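N-acylethanolamine-hydrolyzing acid amidase beta-subunit (Caenorhabditis elegans, PDB 6DY3) forms, with the alpha subunit, a lysosomal enzyme that probably degrades fatty acid amides such as N-palmitoylethanolamine to ethanolamine and free fatty acids. Local coordinates at residues 63-68 and 215-220; 11-16 and 125-130. One frame throughout, in Å; residues are numbered along the deposited sequence.

The two contacts illustrate how the facing antiparallel sheets of an Ntn-hydrolase sandwich are joined: contact 1 sets the end of strand 209-215 and the turn after it against strand 64-70, and contact 2 sets strand 13-20 against strand 122-127. In each sheet the two strands concerned are neighbours. Met-215 N lies 2.7 Å from His-15 O and Ser-67 O 2.9 Å from Ile-125 N, both probable hydrogen bonds. The contact centres are about 6 Å apart, near the probable active site: the side chains of Met-215 and His-15 each lie about 5 Å from that of Arg-17, and the side chain of Ile-125 about 8 Å from that of Cys-1, the likely nucleophile.

Contact 1: residues 63-68 and 215-220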
loop_
_atom_site.group_PDB
_atom_site.type_symbol
_atom_site.label_atom_id
_atom_site.label_comp_id
_atom_site.label_asym_id
_atom_site.label_seq_id
_atom_site.Cartn_x
_atom_site.Cartn_y
_atom_site.Cartn_z
ATOM N N GLU B 63 -1.962 -14.450 9.938
ATOM C CA GLU B 63 -0.553 -14.303 10.293
ATOM C C GLU B 63 -0.147 -12.846 10.463
ATOM O O GLU B 63 0.323 -12.470 11.542
ATOM C CB GLU B 63 0.317 -15.003 9.243
ATOM C CG GLU B 63 0.014 -16.497 9.108
ATOM C CD GLU B 63 0.423 -17.306 10.342
ATOM O OE1 GLU B 63 1.094 -16.752 11.239
ATOM O OE2 GLU B 63 0.068 -18.503 10.415
ATOM N N TYR B 64 -0.286 -12.015 9.434
ATOM C CA TYR B 64 0.114 -10.621 9.553
ATOM C C TYR B 64 -0.527 -9.805 8.440
ATOM O O TYR B 64 -0.991 -10.344 7.430
ATOM C CB TYR B 64 1.635 -10.465 9.493
ATOM C CG TYR B 64 2.235 -10.895 8.174
ATOM C CD1 TYR B 64 2.494 -9.967 7.174
ATOM C CD2 TYR B 64 2.542 -12.224 7.925
ATOM C CE1 TYR B 64 3.044 -10.347 5.970
ATOM C CE2 TYR B 64 3.094 -12.613 6.721
ATOM C CZ TYR B 64 3.342 -11.671 5.748
ATOM O OH TYR B 64 3.890 -12.057 4.548
ATOM N N SER B 65 -0.519 -8.489 8.634
ATOM C CA SER B 65 -0.954 -7.543 7.623
ATOM C C SER B 65 0.111 -6.463 7.469
ATOM O O SER B 65 0.912 -6.216 8.375
ATOM C CB SER B 65 -2.320 -6.920 7.977
ATOM O OG SER B 65 -2.278 -6.270 9.229
ATOM N N VAL B 66 0.123 -5.826 6.299
ATOM C CA VAL B 66 1.153 -4.853 5.965
ATOM C C VAL B 66 0.533 -3.716 5.166
ATOM O O VAL B 66 -0.415 -3.912 4.401
ATOM C CB VAL B 66 2.317 -5.499 5.183
ATOM C CG1 VAL B 66 1.813 -6.129 3.910
ATOM C CG2 VAL B 66 3.384 -4.467 4.883
ATOM N N SER B 67 1.061 -2.510 5.383
ATOM C CA SER B 67 0.739 -1.345 4.569
ATOM C C SER B 67 1.990 -0.487 4.411
ATOM O O SER B 67 2.807 -0.379 5.331
ATOM C CB SER B 67 -0.396 -0.506 5.184
ATOM O OG SER B 67 0.029 0.164 6.359
ATOM N N LEU B 68 2.129 0.135 3.244
ATOM C CA LEU B 68 3.295 0.953 2.937
ATOM C C LEU B 68 2.881 2.407 2.759
ATOM O O LEU B 68 1.937 2.704 2.020
ATOM C CB LEU B 68 4.001 0.456 1.675
ATOM C CG LEU B 68 5.274 1.220 1.316
ATOM C CD1 LEU B 68 6.392 0.260 0.950
ATOM C CD2 LEU B 68 4.998 2.191 0.179
ATOM N N MET B 215 -7.794 -4.022 9.068
ATOM C CA MET B 215 -7.328 -5.395 8.956
ATOM C C MET B 215 -7.028 -5.916 10.350
ATOM O O MET B 215 -6.355 -5.242 11.137
ATOM C CB MET B 215 -6.082 -5.492 8.074
ATOM C CG MET B 215 -6.345 -5.221 6.603
ATOM S SD MET B 215 -4.836 -5.288 5.615
ATOM C CE MET B 215 -3.965 -3.840 6.213
ATOM N N VAL B 216 -7.553 -7.095 10.662
ATOM C CA VAL B 216 -7.244 -7.784 11.909
ATOM C C VAL B 216 -6.741 -9.173 11.541
ATOM O O VAL B 216 -7.534 -10.122 11.489
ATOM C CB VAL B 216 -8.467 -7.858 12.833
ATOM C CG1 VAL B 216 -8.040 -8.293 14.229
ATOM C CG2 VAL B 216 -9.205 -6.521 12.871
ATOM N N PRO B 217 -5.450 -9.345 11.257
ATOM C CA PRO B 217 -4.976 -10.664 10.811
ATOM C C PRO B 217 -5.184 -11.765 11.835
ATOM O O PRO B 217 -5.273 -12.936 11.449
ATOM C CB PRO B 217 -3.485 -10.423 10.532
ATOM C CG PRO B 217 -3.132 -9.219 11.328
ATOM C CD PRO B 217 -4.354 -8.364 11.342
ATOM N N GLY B 218 -5.284 -11.435 13.121
ATOM C CA GLY B 218 -5.453 -12.452 14.142
ATOM C C GLY B 218 -6.830 -13.082 14.195
ATOM O O GLY B 218 -6.995 -14.095 14.882
ATOM N N LEU B 219 -7.813 -12.510 13.505
ATOM C CA LEU B 219 -9.158 -13.057 13.542
ATOM C C LEU B 219 -9.180 -14.459 12.930
ATOM O O LEU B 219 -8.433 -14.753 11.992
ATOM C CB LEU B 219 -10.121 -12.155 12.776
ATOM C CG LEU B 219 -10.570 -10.849 13.440
ATOM C CD1 LEU B 219 -11.466 -10.083 12.483
ATOM C CD2 LEU B 219 -11.285 -11.092 14.764
ATOM N N PRO B 220 -10.043 -15.346 13.431
ATOM C CA PRO B 220 -10.200 -16.653 12.774
ATOM C C PRO B 220 -10.787 -16.557 11.377
ATOM O O PRO B 220 -10.664 -17.515 10.603
ATOM C CB PRO B 220 -11.132 -17.414 13.723
ATOM C CG PRO B 220 -11.860 -16.355 14.474
ATOM C CD PRO B 220 -10.898 -15.223 14.626
#
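Met-215 opens this contact by laying the far end of its side chain over Ser-65 of the facing strand. Its SD rests 3.8 Å from Ser-65 CB, and a bend at the last torsion (chi3 -68°) brings the methyl CE back to the same carbon, 3.9 Å away. CE also reaches the backbone beyond, 4.0 Å from Val-66 O. Outside the pair, Thr-57 and Gln-59 of strand 57-60 also touch the Met-215 side chain.

At Val-216 the chain enters a type I turn that runs to Leu-219, closed by the bond from Leu-219 N to Val-216 O at 3.1 Å. Pro-217, within the turn, presses its ring on the start of the strand: CB lies 3.7 Å from Tyr-64 C, while CD packs 3.6 Å from Ser-65 OG. That hydroxyl stands between its backbone N and carbonyl carbon (chi1 58°), a rotamer that places it beside the proline ring, where it hydrogen-bonds to His-15 ND1.

This is the meeting of two layers of the Ntn-hydrolase sandwich, strand 64-70 belonging to the seven-stranded sheet and Met-215 ending a strand of the five-stranded one. Tyr-64 sends its ring to the other face of its sheet, among helices 92-102 and 106-113, and its OH bonds to Gln-103 O. Glu-63 and Tyr-64 together form a classic beta bulge against strand 57-60, just where Pro-217 meets the strand. Beyond the turn, through Leu-219 and Pro-220, the loop leads on to helix 222-226.

Contact 2: residues 11-16 and 125-130; sequences GQIIHG and IVAGIK
Ile-13 and His-15 lie across from Ile-129 and Ala-127, where strand 13-16 and strand 125-127 run at 147° to each other, roughly antiparallel, their short axes approaching to 7.7 Å, and Ile-129 lies in the loop just past the second strand. At that spacing the backbones do not pair as neighbours in a sheet; side chains fill the gap, and one water spans it. The water donates to Ile-13 O at 2.8 Å and to Gly-128 O at 2.9 Å, so that two carbonyls which could not bond to each other share one donor molecule.

Ile-13 spreads over the end of the second strand. Its CG2 methyl meets Ala-127 CB at 3.8 Å, while CB sits 3.5 Å from Gly-128 O and the CG1-CD1 branch continues over that carbonyl. Cut back to an alanine, this position would keep CB but not the branches beyond it, and Ala-127 CB would probably be left without its methyl mate, with a gap opened between the sheets near the bridging water.

Such face-to-face packing of two antiparallel sheets is the core of the Ntn-hydrolase sandwich, and strand 2-7, with Val-5 touching Ile-125 and Ala-127, extends the same interface. His-15 continues it. With CG anti to the backbone N (chi1 -171°), the imidazole reaches across the interface, and its ND1 lies 3.8 Å from Ala-127 CB. Farther round the ring, CE1 approaches Ile-125 O to 3.4 Å and NE2 packs 3.8 Å from the CG2 methyl of Ile-125. Both ring nitrogens are engaged, ND1 with Ser-65 OG and NE2 with Ser-67 OG, which fixes the rotation of the buried ring. Where strand 122-127 gives way to loop, Glu-133 OE1 receives the backbone N-H groups of Ile-129 and Lys-130.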
loop_
_atom_site.group_PDB
_atom_site.type_symbol
_atom_site.label_atom_id
_atom_site.label_comp_id
_atom_site.label_asym_id
_atom_site.label_seq_id
_atom_site.Cartn_x
_atom_site.Cartn_y
_atom_site.Cartn_z
ATOM N N GLY B 11 -5.243 -8.086 23.871
ATOM C CA GLY B 11 -4.189 -8.625 23.042
ATOM C C GLY B 11 -4.480 -8.634 21.555
ATOM O O GLY B 11 -3.620 -9.066 20.774
ATOM N N GLN B 12 -5.660 -8.187 21.138
ATOM C CA GLN B 12 -5.997 -8.139 19.726
ATOM C C GLN B 12 -5.273 -6.980 19.054
ATOM O O GLN B 12 -5.175 -5.884 19.613
ATOM C CB GLN B 12 -7.508 -7.997 19.549
ATOM C CG GLN B 12 -7.979 -8.188 18.121
ATOM C CD GLN B 12 -9.477 -8.056 17.977
ATOM O OE1 GLN B 12 -10.055 -7.024 18.317
ATOM N NE2 GLN B 12 -10.118 -9.099 17.458
ATOM N N ILE B 13 -4.755 -7.234 17.855
ATOM C CA ILE B 13 -3.970 -6.262 17.101
ATOM C C ILE B 13 -4.788 -5.825 15.892
ATOM O O ILE B 13 -5.204 -6.660 15.079
ATOM C CB ILE B 13 -2.611 -6.846 16.682
ATOM C CG1 ILE B 13 -1.833 -7.261 17.935
ATOM C CG2 ILE B 13 -1.824 -5.828 15.861
ATOM C CD1 ILE B 13 -0.458 -7.809 17.670
ATOM N N ILE B 14 -5.009 -4.515 15.771
ATOM C CA ILE B 14 -5.829 -3.935 14.715
ATOM C C ILE B 14 -4.955 -3.056 13.834
ATOM O O ILE B 14 -4.142 -2.271 14.333
ATOM C CB ILE B 14 -7.011 -3.125 15.291
ATOM C CG1 ILE B 14 -7.909 -4.023 16.147
ATOM C CG2 ILE B 14 -7.824 -2.484 14.175
ATOM C CD1 ILE B 14 -7.545 -4.043 17.614
ATOM N N HIS B 15 -5.146 -3.175 12.520
ATOM C CA HIS B 15 -4.369 -2.432 11.534
ATOM C C HIS B 15 -5.330 -1.570 10.726
ATOM O O HIS B 15 -6.160 -2.096 9.975
ATOM C CB HIS B 15 -3.593 -3.383 10.625
ATOM C CG HIS B 15 -2.613 -2.695 9.725
ATOM N ND1 HIS B 15 -1.547 -3.350 9.149
ATOM C CD2 HIS B 15 -2.531 -1.409 9.310
ATOM C CE1 HIS B 15 -0.854 -2.500 8.414
ATOM N NE2 HIS B 15 -1.430 -1.315 8.495
ATOM N N GLY B 16 -5.215 -0.254 10.878
ATOM C CA GLY B 16 -6.035 0.693 10.147
ATOM C C GLY B 16 -5.192 1.441 9.132
ATOM O O GLY B 16 -4.022 1.737 9.378
ATOM N N ILE B 125 4.420 -0.626 7.708
ATOM C CA ILE B 125 3.715 -0.886 8.958
ATOM C C ILE B 125 3.216 -2.320 8.912
ATOM O O ILE B 125 2.480 -2.699 7.993
ATOM C CB ILE B 125 2.555 0.101 9.171
ATOM C CG1 ILE B 125 3.084 1.529 9.350
ATOM C CG2 ILE B 125 1.711 -0.306 10.367
ATOM C CD1 ILE B 125 3.324 2.283 8.056
ATOM N N VAL B 126 3.603 -3.111 9.907
ATOM C CA VAL B 126 3.287 -4.531 9.952
ATOM C C VAL B 126 2.563 -4.825 11.259
ATOM O O VAL B 126 2.960 -4.339 12.325
ATOM C CB VAL B 126 4.558 -5.400 9.825
ATOM C CG1 VAL B 126 4.188 -6.862 9.590
ATOM C CG2 VAL B 126 5.458 -4.883 8.711
ATOM N N ALA B 127 1.503 -5.625 11.172
ATOM C CA ALA B 127 0.708 -6.018 12.326
ATOM C C ALA B 127 0.656 -7.536 12.416
ATOM O O ALA B 127 0.511 -8.224 11.400
ATOM C CB ALA B 127 -0.709 -5.446 12.234
ATOM N N GLY B 128 0.766 -8.058 13.635
ATOM C CA GLY B 128 0.804 -9.492 13.845
ATOM C C GLY B 128 -0.336 -10.021 14.691
ATOM O O GLY B 128 -1.452 -9.493 14.657
ATOM N N ILE B 129 -0.058 -11.075 15.461
ATOM C CA ILE B 129 -1.090 -11.763 16.230
ATOM C C ILE B 129 -0.648 -11.932 17.680
ATOM O O ILE B 129 -1.481 -11.930 18.594
ATOM C CB ILE B 129 -1.425 -13.120 15.589
ATOM C CG1 ILE B 129 -0.181 -14.012 15.569
ATOM C CG2 ILE B 129 -1.987 -12.905 14.184
ATOM C CD1 ILE B 129 -0.371 -15.346 14.852
ATOM N N LYS B 130 0.658 -12.061 17.906
ATOM C CA LYS B 130 1.177 -12.250 19.253
ATOM C C LYS B 130 1.426 -10.894 19.915
ATOM O O LYS B 130 1.139 -9.835 19.353
ATOM C CB LYS B 130 2.443 -13.105 19.220
ATOM C CG LYS B 130 2.184 -14.556 18.857
ATOM C CD LYS B 130 3.430 -15.274 18.352
ATOM C CE LYS B 130 4.606 -15.130 19.300
ATOM N NZ LYS B 130 5.836 -15.755 18.750
HETATM O O HOH W 1 -4.378 -9.327 14.885
#